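Local coordinates for structural protein VP1 (Trichodysplasia spinulosa-associated polyomavirus, PDB 4U62) that is the major coat protein of the viral capsid, assembling as pentamers, and probably carries the surface that engages sialylated receptors on host cells, at residues T23-Y28 with A71-P76. Residues are numbered along the deposited sequence; the frame is centred on the assembly and turned at random.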
loop_
_atom_site.group_PDB
_atom_site.type_symbol
_atom_site.label_atom_id
_atom_site.label_comp_id
_atom_site.label_asym_id
_atom_site.label_seq_id
_atom_site.Cartn_x
_atom_site.Cartn_y
_atom_site.Cartn_z
ATOM N N THR A 23 -34.799 -10.380 -8.494
ATOM C CA THR A 23 -34.203 -11.233 -9.521
ATOM C C THR A 23 -32.685 -11.081 -9.502
ATOM O O THR A 23 -32.154 -10.094 -8.970
ATOM C CB THR A 23 -34.797 -10.954 -10.917
ATOM O OG1 THR A 23 -34.596 -12.103 -11.757
ATOM C CG2 THR A 23 -34.191 -9.739 -11.586
ATOM N N THR A 24 -31.982 -12.062 -10.062
ATOM C CA THR A 24 -30.540 -11.958 -10.213
ATOM C C THR A 24 -30.124 -12.138 -11.668
ATOM O O THR A 24 -30.760 -12.886 -12.432
ATOM C CB THR A 24 -29.776 -12.973 -9.365
ATOM O OG1 THR A 24 -30.088 -14.294 -9.823
ATOM C CG2 THR A 24 -30.135 -12.843 -7.917
ATOM N N ILE A 25 -29.080 -11.428 -12.056
ATOM C CA ILE A 25 -28.520 -11.519 -13.400
ATOM C C ILE A 25 -27.059 -11.894 -13.243
ATOM O O ILE A 25 -26.336 -11.240 -12.508
ATOM C CB ILE A 25 -28.643 -10.181 -14.160
ATOM C CG1 ILE A 25 -30.132 -9.876 -14.447
ATOM C CG2 ILE A 25 -27.826 -10.182 -15.452
ATOM C CD1 ILE A 25 -30.787 -10.733 -15.505
ATOM N N GLU A 26 -26.643 -12.962 -13.921
ATOM C CA GLU A 26 -25.258 -13.386 -13.987
ATOM C C GLU A 26 -24.778 -13.272 -15.422
ATOM O O GLU A 26 -25.487 -13.714 -16.354
ATOM C CB GLU A 26 -25.143 -14.840 -13.618
ATOM C CG GLU A 26 -24.833 -15.186 -12.199
ATOM C CD GLU A 26 -24.363 -16.638 -12.129
ATOM O OE1 GLU A 26 -23.397 -16.937 -11.408
ATOM O OE2 GLU A 26 -24.918 -17.479 -12.867
ATOM N N LEU A 27 -23.577 -12.740 -15.611
ATOM C CA LEU A 27 -22.971 -12.700 -16.941
ATOM C C LEU A 27 -21.463 -12.570 -16.849
ATOM O O LEU A 27 -20.936 -12.303 -15.784
ATOM C CB LEU A 27 -23.494 -11.532 -17.749
ATOM C CG LEU A 27 -23.096 -10.131 -17.276
ATOM C CD1 LEU A 27 -22.889 -9.187 -18.454
ATOM C CD2 LEU A 27 -24.124 -9.552 -16.329
ATOM N N TYR A 28 -20.785 -12.776 -17.968
ATOM C CA TYR A 28 -19.394 -12.386 -18.102
ATOM C C TYR A 28 -19.245 -11.551 -19.370
ATOM O O TYR A 28 -20.096 -11.611 -20.288
ATOM C CB TYR A 28 -18.467 -13.609 -18.131
ATOM C CG TYR A 28 -18.706 -14.503 -19.287
ATOM C CD1 TYR A 28 -19.626 -15.543 -19.194
ATOM C CD2 TYR A 28 -18.027 -14.329 -20.485
ATOM C CE1 TYR A 28 -19.876 -16.365 -20.280
ATOM C CE2 TYR A 28 -18.277 -15.148 -21.566
ATOM C CZ TYR A 28 -19.197 -16.148 -21.450
ATOM O OH TYR A 28 -19.442 -16.955 -22.533
ATOM N N ALA A 71 -22.456 -4.657 -22.358
ATOM C CA ALA A 71 -23.678 -5.387 -22.745
ATOM C C ALA A 71 -24.924 -4.726 -22.168
ATOM O O ALA A 71 -24.878 -4.131 -21.094
ATOM C CB ALA A 71 -23.614 -6.823 -22.271
ATOM N N ARG A 72 -26.025 -4.827 -22.901
ATOM C CA ARG A 72 -27.365 -4.516 -22.411
ATOM C C ARG A 72 -28.032 -5.849 -22.182
ATOM O O ARG A 72 -28.160 -6.679 -23.129
ATOM C CB ARG A 72 -28.174 -3.708 -23.441
ATOM C CG ARG A 72 -29.578 -3.348 -22.970
ATOM C CD ARG A 72 -30.446 -2.804 -24.097
ATOM N NE ARG A 72 -31.765 -2.390 -23.604
ATOM C CZ ARG A 72 -32.785 -3.203 -23.344
ATOM N NH1 ARG A 72 -32.690 -4.519 -23.509
ATOM N NH2 ARG A 72 -33.934 -2.676 -22.905
ATOM N N ILE A 73 -28.459 -6.078 -20.951
ATOM C CA ILE A 73 -29.136 -7.313 -20.564
ATOM C C ILE A 73 -30.620 -7.044 -20.475
ATOM O O ILE A 73 -31.054 -6.094 -19.841
ATOM C CB ILE A 73 -28.644 -7.838 -19.211
ATOM C CG1 ILE A 73 -27.125 -8.080 -19.234
ATOM C CG2 ILE A 73 -29.364 -9.131 -18.854
ATOM C CD1 ILE A 73 -26.401 -7.320 -18.166
ATOM N N ASN A 74 -31.402 -7.881 -21.133
ATOM C CA ASN A 74 -32.849 -7.808 -21.075
ATOM C C ASN A 74 -33.335 -8.421 -19.784
ATOM O O ASN A 74 -33.079 -9.591 -19.513
ATOM C CB ASN A 74 -33.450 -8.620 -22.232
ATOM C CG ASN A 74 -33.069 -8.087 -23.610
ATOM O OD1 ASN A 74 -33.296 -6.929 -23.929
ATOM N ND2 ASN A 74 -32.527 -8.969 -24.461
ATOM N N LEU A 75 -34.026 -7.646 -18.962
ATOM C CA LEU A 75 -34.525 -8.149 -17.690
ATOM C C LEU A 75 -35.901 -8.774 -17.819
ATOM O O LEU A 75 -36.559 -8.649 -18.858
ATOM C CB LEU A 75 -34.561 -6.993 -16.680
ATOM C CG LEU A 75 -33.196 -6.367 -16.421
ATOM C CD1 LEU A 75 -33.387 -5.073 -15.640
ATOM C CD2 LEU A 75 -32.275 -7.326 -15.682
ATOM N N PRO A 76 -36.359 -9.492 -16.771
ATOM C CA PRO A 76 -37.702 -10.040 -16.876
ATOM C C PRO A 76 -38.735 -8.958 -17.109
ATOM O O PRO A 76 -38.634 -7.872 -16.543
ATOM C CB PRO A 76 -37.939 -10.704 -15.512
ATOM C CG PRO A 76 -36.596 -10.987 -14.982
ATOM C CD PRO A 76 -35.694 -9.900 -15.525
#
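Ile25 meets Ile73 and Leu75 where two strands approach each other, probably from opposing layers of the sandwich, and its side chain can be followed outward atom by atom. From CB, chi1 of -67° sets CG1 anti to the carbonyl carbon and CG2 anti to the backbone N, which turns CG2 to Ile73 and CG1 to Leu75. The CG2 methyl of Ile25 is 3.9 Å from CG2 of Ile73; the two isoleucines lie alongside, pointing opposite ways. On the other branch, Ile25 CG1 lies 3.6 Å from CD2 of Leu75. The terminal CD1 of Ile25 reaches both partners, at 3.7 Å from Leu75 CD2 and 4.0 Å from Ile73 CG2. Leu75 runs nearly perpendicular to Ile25, and the 3.6 and 3.7 Å distances show its CD2 methyl spanning two successive carbons of the isoleucine.

Ile73 extends the row with its own tip: its CD1 is 3.7 Å from CD2 of Leu27 and 4.0 Å from CD1 of the same leucine, resting against both branches. At the far end Thr23 OG1 lies 4.0 Å from Pro76 CG, the hydroxyl facing the proline ring.

No hydrogen bond joins the two segments, whose touching parts run roughly antiparallel, 155° apart. Each is instead paired by backbone hydrogen bonds to another strand: Thr23, Ile25 and Leu27 to strand 260-279, Ala71 and Ile73 to strand 241-254. This is consistent with packing between the layers of the polyomavirus VP1 jelly roll, and Trp90 adds to it by touching both Thr23 and Leu75. With 272 Å² buried, mostly by branched aliphatic groups, the contact probably coheres by dispersion and partial shielding from water, with no hydrogen bond directing it.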